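Local coordinates for cyclopenase asqI (Emericella nidulans, PDB 5YY3), which catalyses the zinc-dependent ring contraction of 4'-methoxycyclopenin to 4'-methoxyviridicatin, releasing methyl isocyanate, in the biosynthesis of aspoquinolone mycotoxins, at residues Leu355-Phe363 with Cys392-Tyr403. Residues are numbered along the deposited sequence; the frame is centred on the assembly and turned at random.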
loop_
_atom_site.group_PDB
_atom_site.type_symbol
_atom_site.label_atom_id
_atom_site.label_comp_id
_atom_site.label_asym_id
_atom_site.label_seq_id
_atom_site.Cartn_x
_atom_site.Cartn_y
_atom_site.Cartn_z
ATOM N N LEU A 355 36.964 12.581 -7.682
ATOM C CA LEU A 355 35.567 12.247 -7.989
ATOM C C LEU A 355 34.630 12.187 -6.774
ATOM O O LEU A 355 33.498 12.661 -6.850
ATOM C CB LEU A 355 35.506 10.910 -8.732
ATOM C CG LEU A 355 34.143 10.460 -9.239
ATOM C CD1 LEU A 355 33.502 11.569 -10.051
ATOM C CD2 LEU A 355 34.299 9.216 -10.076
ATOM N N HIS A 356 35.082 11.594 -5.670
ATOM C CA HIS A 356 34.220 11.423 -4.504
ATOM C C HIS A 356 33.796 12.768 -3.941
ATOM O O HIS A 356 32.605 13.026 -3.744
ATOM C CB HIS A 356 34.910 10.606 -3.402
ATOM C CG HIS A 356 34.204 10.666 -2.080
ATOM N ND1 HIS A 356 32.895 10.261 -1.916
ATOM C CD2 HIS A 356 34.615 11.110 -0.865
ATOM C CE1 HIS A 356 32.534 10.442 -0.655
ATOM N NE2 HIS A 356 33.563 10.954 0.002
ATOM N N ASN A 357 34.769 13.636 -3.687
ATOM C CA ASN A 357 34.464 14.895 -3.007
ATOM C C ASN A 357 33.800 15.932 -3.925
ATOM O O ASN A 357 32.968 16.718 -3.478
ATOM C CB ASN A 357 35.734 15.462 -2.367
ATOM C CG ASN A 357 36.286 14.554 -1.269
ATOM O OD1 ASN A 357 35.837 14.600 -0.119
ATOM N ND2 ASN A 357 37.254 13.720 -1.622
ATOM N N TYR A 358 34.132 15.939 -5.209
ATOM C CA TYR A 358 33.394 16.824 -6.109
ATOM C C TYR A 358 31.993 16.275 -6.327
ATOM O O TYR A 358 31.031 17.041 -6.512
ATOM C CB TYR A 358 34.119 17.006 -7.443
ATOM C CG TYR A 358 35.185 18.064 -7.391
ATOM C CD1 TYR A 358 34.866 19.374 -7.055
ATOM C CD2 TYR A 358 36.509 17.766 -7.699
ATOM C CE1 TYR A 358 35.841 20.361 -7.017
ATOM C CE2 TYR A 358 37.487 18.745 -7.664
ATOM C CZ TYR A 358 37.142 20.042 -7.325
ATOM O OH TYR A 358 38.109 21.017 -7.276
ATOM N N GLY A 359 31.868 14.952 -6.292
ATOM C CA GLY A 359 30.559 14.321 -6.376
ATOM C C GLY A 359 29.620 14.747 -5.260
ATOM O O GLY A 359 28.461 15.111 -5.516
ATOM N N LEU A 360 30.114 14.703 -4.023
ATOM C CA LEU A 360 29.335 15.154 -2.868
ATOM C C LEU A 360 28.975 16.620 -3.040
ATOM O O LEU A 360 27.856 17.046 -2.708
ATOM C CB LEU A 360 30.109 14.953 -1.552
ATOM C CG LEU A 360 30.361 13.495 -1.151
ATOM C CD1 LEU A 360 31.037 13.422 0.210
ATOM C CD2 LEU A 360 29.064 12.715 -1.158
ATOM N N GLY A 361 29.938 17.377 -3.569
ATOM C CA GLY A 361 29.762 18.791 -3.869
ATOM C C GLY A 361 28.621 19.081 -4.829
ATOM O O GLY A 361 27.934 20.101 -4.693
ATOM N N LYS A 362 28.397 18.183 -5.784
ATOM C CA LYS A 362 27.298 18.353 -6.728
ATOM C C LYS A 362 25.932 18.153 -6.054
ATOM O O LYS A 362 24.963 18.809 -6.428
ATOM C CB LYS A 362 27.457 17.396 -7.909
ATOM C CG LYS A 362 28.743 17.616 -8.715
ATOM C CD LYS A 362 28.735 18.976 -9.457
ATOM C CE LYS A 362 27.874 18.904 -10.709
ATOM N NZ LYS A 362 27.752 20.204 -11.439
ATOM N N PHE A 363 25.843 17.262 -5.062
ATOM C CA PHE A 363 24.589 17.116 -4.324
ATOM C C PHE A 363 24.334 18.352 -3.458
ATOM O O PHE A 363 23.200 18.783 -3.308
ATOM C CB PHE A 363 24.585 15.847 -3.459
ATOM C CG PHE A 363 24.578 14.569 -4.256
ATOM C CD1 PHE A 363 23.419 14.128 -4.878
ATOM C CD2 PHE A 363 25.732 13.801 -4.369
ATOM C CE1 PHE A 363 23.416 12.937 -5.609
ATOM C CE2 PHE A 363 25.741 12.628 -5.100
ATOM C CZ PHE A 363 24.582 12.197 -5.726
ATOM N N CYS A 392 19.953 10.593 -1.145
ATOM C CA CYS A 392 20.832 10.753 -2.310
ATOM C C CYS A 392 22.265 10.294 -1.991
ATOM O O CYS A 392 22.970 9.804 -2.873
ATOM C CB CYS A 392 20.828 12.199 -2.837
ATOM S SG CYS A 392 21.667 13.456 -1.850
ATOM N N PHE A 393 22.702 10.416 -0.742
ATOM C CA PHE A 393 24.075 10.028 -0.447
ATOM C C PHE A 393 24.237 8.513 -0.426
ATOM O O PHE A 393 25.323 7.997 -0.687
ATOM C CB PHE A 393 24.547 10.648 0.864
ATOM C CG PHE A 393 24.761 12.139 0.769
ATOM C CD1 PHE A 393 23.790 13.032 1.208
ATOM C CD2 PHE A 393 25.891 12.647 0.161
ATOM C CE1 PHE A 393 23.979 14.399 1.103
ATOM C CE2 PHE A 393 26.083 14.025 0.037
ATOM C CZ PHE A 393 25.132 14.894 0.510
ATOM N N TRP A 394 23.155 7.797 -0.134
ATOM C CA TRP A 394 23.215 6.343 -0.140
ATOM C C TRP A 394 23.334 5.894 -1.571
ATOM O O TRP A 394 23.976 4.884 -1.851
ATOM C CB TRP A 394 21.996 5.726 0.576
ATOM C CG TRP A 394 22.138 5.930 2.048
ATOM C CD1 TRP A 394 21.627 6.954 2.785
ATOM C CD2 TRP A 394 22.935 5.145 2.947
ATOM N NE1 TRP A 394 22.018 6.834 4.100
ATOM C CE2 TRP A 394 22.822 5.728 4.224
ATOM C CE3 TRP A 394 23.713 3.989 2.799
ATOM C CZ2 TRP A 394 23.462 5.199 5.344
ATOM C CZ3 TRP A 394 24.340 3.464 3.906
ATOM C CH2 TRP A 394 24.207 4.065 5.169
ATOM N N ARG A 395 22.775 6.676 -2.493
ATOM C CA ARG A 395 22.920 6.338 -3.905
ATOM C C ARG A 395 24.366 6.615 -4.353
ATOM O O ARG A 395 24.926 5.867 -5.158
ATOM C CB ARG A 395 21.899 7.099 -4.765
ATOM C CG ARG A 395 20.432 6.798 -4.378
ATOM C CD ARG A 395 19.437 7.210 -5.486
ATOM N NE ARG A 395 19.973 6.766 -6.760
ATOM C CZ ARG A 395 19.543 7.173 -7.945
ATOM N NH1 ARG A 395 18.524 8.031 -8.029
ATOM N NH2 ARG A 395 20.143 6.712 -9.044
ATOM N N TRP A 396 24.982 7.659 -3.805
ATOM C CA TRP A 396 26.396 7.889 -4.071
ATOM C C TRP A 396 27.273 6.812 -3.401
ATOM O O TRP A 396 28.185 6.271 -4.041
ATOM C CB TRP A 396 26.821 9.293 -3.616
ATOM C CG TRP A 396 28.258 9.613 -3.976
ATOM C CD1 TRP A 396 29.322 9.642 -3.127
ATOM C CD2 TRP A 396 28.775 9.931 -5.280
ATOM N NE1 TRP A 396 30.470 9.961 -3.816
ATOM C CE2 TRP A 396 30.161 10.144 -5.145
ATOM C CE3 TRP A 396 28.205 10.041 -6.554
ATOM C CZ2 TRP A 396 30.988 10.472 -6.221
ATOM C CZ3 TRP A 396 29.020 10.371 -7.625
ATOM C CH2 TRP A 396 30.399 10.586 -7.451
ATOM N N TYR A 397 27.010 6.491 -2.132
ATOM C CA TYR A 397 27.783 5.434 -1.456
ATOM C C TYR A 397 27.718 4.119 -2.240
ATOM O O TYR A 397 28.717 3.409 -2.342
ATOM C CB TYR A 397 27.292 5.188 -0.029
ATOM C CG TYR A 397 27.312 6.382 0.916
ATOM C CD1 TYR A 397 28.174 7.461 0.719
ATOM C CD2 TYR A 397 26.450 6.424 2.008
ATOM C CE1 TYR A 397 28.179 8.552 1.605
ATOM C CE2 TYR A 397 26.446 7.503 2.890
ATOM C CZ TYR A 397 27.311 8.563 2.685
ATOM O OH TYR A 397 27.293 9.624 3.566
ATOM N N LYS A 398 26.563 3.790 -2.814
ATOM C CA LYS A 398 26.506 2.540 -3.573
ATOM C C LYS A 398 27.287 2.673 -4.885
ATOM O O LYS A 398 27.812 1.681 -5.392
ATOM C CB LYS A 398 25.068 2.088 -3.855
ATOM C CG LYS A 398 25.034 0.702 -4.519
ATOM C CD LYS A 398 23.674 0.035 -4.441
ATOM C CE LYS A 398 23.605 -1.191 -5.354
ATOM N NZ LYS A 398 22.221 -1.792 -5.403
ATOM N N HIS A 399 27.393 3.893 -5.419
ATOM C CA HIS A 399 28.272 4.133 -6.570
ATOM C C HIS A 399 29.727 3.900 -6.198
ATOM O O HIS A 399 30.436 3.214 -6.921
ATOM C CB HIS A 399 28.113 5.550 -7.118
ATOM C CG HIS A 399 29.060 5.873 -8.236
ATOM N ND1 HIS A 399 29.143 5.120 -9.389
ATOM C CD2 HIS A 399 29.955 6.881 -8.381
ATOM C CE1 HIS A 399 30.047 5.643 -10.194
ATOM N NE2 HIS A 399 30.553 6.713 -9.608
ATOM N N LEU A 400 30.177 4.488 -5.089
ATOM C CA LEU A 400 31.505 4.168 -4.547
ATOM C C LEU A 400 31.705 2.656 -4.447
ATOM O O LEU A 400 32.750 2.129 -4.843
ATOM C CB LEU A 400 31.707 4.804 -3.161
ATOM C CG LEU A 400 31.622 6.327 -3.147
ATOM C CD1 LEU A 400 31.775 6.855 -1.735
ATOM C CD2 LEU A 400 32.694 6.910 -4.066
ATOM N N GLN A 401 30.692 1.954 -3.928
ATOM C CA GLN A 401 30.792 0.501 -3.773
ATOM C C GLN A 401 31.048 -0.190 -5.120
ATOM O O GLN A 401 31.699 -1.246 -5.175
ATOM C CB GLN A 401 29.524 -0.065 -3.133
ATOM C CG GLN A 401 29.640 -1.532 -2.729
ATOM C CD GLN A 401 28.281 -2.186 -2.494
ATOM O OE1 GLN A 401 27.421 -2.206 -3.389
ATOM N NE2 GLN A 401 28.080 -2.728 -1.289
ATOM N N TYR A 402 30.551 0.407 -6.202
ATOM C CA TYR A 402 30.718 -0.172 -7.540
ATOM C C TYR A 402 32.198 -0.295 -7.915
ATOM O O TYR A 402 32.625 -1.306 -8.490
ATOM C CB TYR A 402 29.955 0.658 -8.586
ATOM C CG TYR A 402 30.113 0.169 -10.006
ATOM C CD1 TYR A 402 29.913 -1.164 -10.325
ATOM C CD2 TYR A 402 30.442 1.051 -11.035
ATOM C CE1 TYR A 402 30.060 -1.630 -11.624
ATOM C CE2 TYR A 402 30.586 0.605 -12.348
ATOM C CZ TYR A 402 30.394 -0.738 -12.637
ATOM O OH TYR A 402 30.525 -1.198 -13.931
ATOM N N TYR A 403 32.993 0.707 -7.565
ATOM C CA TYR A 403 34.418 0.640 -7.857
ATOM C C TYR A 403 35.049 -0.546 -7.126
ATOM O O TYR A 403 35.874 -1.285 -7.694
ATOM C CB TYR A 403 35.106 1.949 -7.478
ATOM C CG TYR A 403 34.652 3.125 -8.315
ATOM C CD1 TYR A 403 35.301 3.452 -9.497
ATOM C CD2 TYR A 403 33.553 3.890 -7.933
ATOM C CE1 TYR A 403 34.883 4.525 -10.265
ATOM C CE2 TYR A 403 33.121 4.954 -8.695
ATOM C CZ TYR A 403 33.787 5.273 -9.855
ATOM O OH TYR A 403 33.356 6.349 -10.603
#
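W396 fits as a knob into the hole formed by H356, G359, L360 and F363, locking together two nearly antiparallel helices (159°) of the hemocyanin-type helical domain. At their closest the axes of the two segments are 10.9 Å apart, room enough for a large flat indole. With CG anti to the backbone N (chi1 -175°), W396 reaches across to the partner helix, where G359 CA sits over the face of its six-membered ring, 4.2 Å from the centroid, in a CH-pi contact; the lack of a side chain on G359 leaves room for W396 CZ2.

One hydrogen bond crosses the interface. NE1 of W396 donates to ND1 of H356 at 3.1 Å, with an N-H...N angle of 159°; the acceptor lies in the indole plane, while the donor is slightly tilted from the imidazole plane, and the two rings meet rim to rim. The bond satisfies the buried indole N-H and probably helps to fix the rotation of the imidazole, whose ND1 also touches L400 CD1. The side chain of L400 lies about 4 Å from that of the zinc ligand H218, and that of H356 about 6 Å from that of H190, which puts this interface beside the metal site.

Apolar groups fill the rest. L355 sets CG against W396 CH2 and CD2 against Y403 CZ, 4.0 Å away. F363 packs CE2 against W396 CB and makes an oblique sulfur-aromatic contact with C392 SG, 4.3 Å from the ring centroid; the small, polarisable cysteine lets the ring come close. The slim methyl CD2 of L360 fits between two rings, touching W396 CD1 and abutting the edge of F393, 3.4 Å from F393 CD2.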